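Local coordinates for Low molecular weight heat shock protein (PDB 3GUF), which probably acts as a small heat shock protein, an ATP-independent chaperone of the alpha-crystallin family that holds unfolding proteins and limits their aggregation, at residues Ile41-Gly46 and Ser68-Phe73. Sequence-based numbering, arbitrary orientation.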
loop_
_atom_site.group_PDB
_atom_site.type_symbol
_atom_site.label_atom_id
_atom_site.label_comp_id
_atom_site.label_asym_id
_atom_site.label_seq_id
_atom_site.Cartn_x
_atom_site.Cartn_y
_atom_site.Cartn_z
ATOM N N ILE B 41 -5.996 18.550 13.842
ATOM C CA ILE B 41 -5.614 18.019 12.520
ATOM C C ILE B 41 -4.518 16.935 12.574
ATOM O O ILE B 41 -3.369 17.210 12.926
ATOM C CB ILE B 41 -5.190 19.160 11.540
ATOM C CG1 ILE B 41 -6.350 20.128 11.280
ATOM C CG2 ILE B 41 -4.668 18.581 10.209
ATOM C CD1 ILE B 41 -5.944 21.418 10.578
ATOM N N LEU B 42 -4.899 15.705 12.221
ATOM C CA LEU B 42 -3.969 14.577 12.123
ATOM C C LEU B 42 -3.140 14.727 10.862
ATOM O O LEU B 42 -3.661 14.998 9.775
ATOM C CB LEU B 42 -4.699 13.231 12.107
ATOM C CG LEU B 42 -3.792 12.004 12.350
ATOM C CD1 LEU B 42 -2.970 12.136 13.641
ATOM C CD2 LEU B 42 -4.560 10.741 12.432
ATOM N N SER B 43 -1.839 14.582 11.013
ATOM C CA SER B 43 -1.005 14.576 9.865
ATOM C C SER B 43 -0.257 13.251 9.829
ATOM O O SER B 43 0.146 12.716 10.853
ATOM C CB SER B 43 -0.089 15.781 9.846
ATOM O OG SER B 43 1.071 15.545 10.619
ATOM N N ILE B 44 -0.184 12.672 8.636
ATOM C CA ILE B 44 0.705 11.553 8.376
ATOM C C ILE B 44 1.650 12.031 7.276
ATOM O O ILE B 44 1.208 12.552 6.248
ATOM C CB ILE B 44 -0.050 10.279 8.018
ATOM C CG1 ILE B 44 -0.630 10.381 6.632
ATOM C CG2 ILE B 44 -1.207 10.064 8.972
ATOM C CD1 ILE B 44 -1.218 9.094 6.166
ATOM N N ARG B 45 2.944 11.929 7.540
ATOM C CA ARG B 45 3.956 12.526 6.692
ATOM C C ARG B 45 5.180 11.607 6.623
ATOM O O ARG B 45 5.462 10.845 7.534
ATOM C CB ARG B 45 4.324 13.925 7.188
ATOM C CG ARG B 45 5.576 14.503 6.515
ATOM C CD ARG B 45 6.349 15.470 7.394
ATOM N NE ARG B 45 6.174 16.842 6.914
ATOM C CZ ARG B 45 6.841 17.901 7.369
ATOM N NH1 ARG B 45 7.746 17.759 8.336
ATOM N NH2 ARG B 45 6.591 19.104 6.849
ATOM N N GLY B 46 5.883 11.661 5.502
ATOM C CA GLY B 46 7.044 10.807 5.284
ATOM C C GLY B 46 7.473 10.885 3.834
ATOM O O GLY B 46 6.950 11.682 3.057
ATOM N N SER B 68 7.389 12.471 -1.386
ATOM C CA SER B 68 6.987 13.137 -0.166
ATOM C C SER B 68 5.498 12.987 -0.141
ATOM O O SER B 68 4.813 13.322 -1.129
ATOM C CB SER B 68 7.320 14.633 -0.249
ATOM O OG SER B 68 8.692 14.842 -0.509
ATOM N N PHE B 69 4.989 12.443 0.952
ATOM C CA PHE B 69 3.572 12.599 1.243
ATOM C C PHE B 69 3.425 13.432 2.522
ATOM O O PHE B 69 4.311 13.468 3.375
ATOM C CB PHE B 69 2.874 11.244 1.357
ATOM C CG PHE B 69 3.345 10.425 2.494
ATOM C CD1 PHE B 69 2.641 10.405 3.693
ATOM C CD2 PHE B 69 4.513 9.657 2.383
ATOM C CE1 PHE B 69 3.083 9.647 4.763
ATOM C CE2 PHE B 69 4.954 8.891 3.437
ATOM C CZ PHE B 69 4.252 8.900 4.649
ATOM N N HIS B 70 2.304 14.121 2.628
ATOM C CA HIS B 70 1.976 14.900 3.810
ATOM C C HIS B 70 0.489 15.029 3.792
ATOM O O HIS B 70 -0.052 15.876 3.113
ATOM C CB HIS B 70 2.604 16.296 3.780
ATOM C CG HIS B 70 2.460 17.055 5.073
ATOM N ND1 HIS B 70 1.406 16.854 5.955
ATOM C CD2 HIS B 70 3.242 18.012 5.631
ATOM C CE1 HIS B 70 1.549 17.653 6.997
ATOM N NE2 HIS B 70 2.650 18.372 6.823
ATOM N N ARG B 71 -0.180 14.165 4.524
ATOM C CA ARG B 71 -1.621 14.208 4.531
ATOM C C ARG B 71 -2.179 14.739 5.860
ATOM O O ARG B 71 -1.671 14.433 6.927
ATOM C CB ARG B 71 -2.156 12.836 4.174
ATOM C CG ARG B 71 -1.696 12.420 2.754
ATOM C CD ARG B 71 -2.710 11.615 2.112
ATOM N NE ARG B 71 -3.878 12.421 1.793
ATOM C CZ ARG B 71 -5.067 11.900 1.544
ATOM N NH1 ARG B 71 -5.228 10.565 1.581
ATOM N NH2 ARG B 71 -6.081 12.712 1.267
ATOM N N ARG B 72 -3.228 15.542 5.759
ATOM C CA ARG B 72 -3.745 16.284 6.898
ATOM C C ARG B 72 -5.237 16.110 6.982
ATOM O O ARG B 72 -5.982 16.411 6.045
ATOM C CB ARG B 72 -3.344 17.751 6.812
ATOM C CG ARG B 72 -1.929 17.967 7.314
ATOM C CD ARG B 72 -1.681 19.397 7.689
ATOM N NE ARG B 72 -1.212 20.204 6.566
ATOM C CZ ARG B 72 -1.150 21.541 6.601
ATOM N NH1 ARG B 72 -1.554 22.189 7.697
ATOM N NH2 ARG B 72 -0.705 22.238 5.552
ATOM N N PHE B 73 -5.674 15.568 8.099
ATOM C CA PHE B 73 -7.092 15.320 8.278
ATOM C C PHE B 73 -7.566 16.021 9.528
ATOM O O PHE B 73 -7.228 15.604 10.642
ATOM C CB PHE B 73 -7.368 13.821 8.358
ATOM C CG PHE B 73 -6.716 13.022 7.240
ATOM C CD1 PHE B 73 -5.523 12.328 7.461
ATOM C CD2 PHE B 73 -7.296 12.977 5.973
ATOM C CE1 PHE B 73 -4.923 11.596 6.440
ATOM C CE2 PHE B 73 -6.712 12.257 4.967
ATOM C CZ PHE B 73 -5.521 11.561 5.196
#
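The ring of Phe-69 lies over the backbone of Gly-46, whose N sits 3.3 Å above the ring plane, toward the rim. With chi1 at 65°, CG stands between the backbone N and the carbonyl carbon of Phe-69, which brings the ring across to strand 41-46, where the lack of a side chain at Gly-46 lets it settle close on the main chain. Six backbone hydrogen bonds join the antiparallel strands, a reciprocal pair each for Leu-42 with Phe-73, Ile-44 with Arg-71 and Gly-46 with Phe-69; the bond from Arg-71 N to Ile-44 O is short (2.7 Å) and nearly straight at 169°. On the same face as Phe-69, Ile-44 and Arg-71 run side by side, Ile-44 CG1 to Arg-71 CB 3.8 Å, and Ile-44 CG1 also meets the edge of the Phe-73 ring. The Arg-71 guanidinium has Phe-73 CZ over its centre, while its NH1 reaches Pro-8 O and forms a salt bridge to Glu-63 of the second subunit. The other face carries Arg-45 and His-70, whose guanidinium and imidazole planes stand 81° apart, with Arg-45 NE 3.4 Å from His-70 CD2. In this alpha-crystallin beta-sandwich, strand 41-48 lies between 34-37 and 67-74, and Leu-42, Ile-44 and Phe-73 pack into the core against strands 10-14, 18-24 and 92-98 of the opposing sheet.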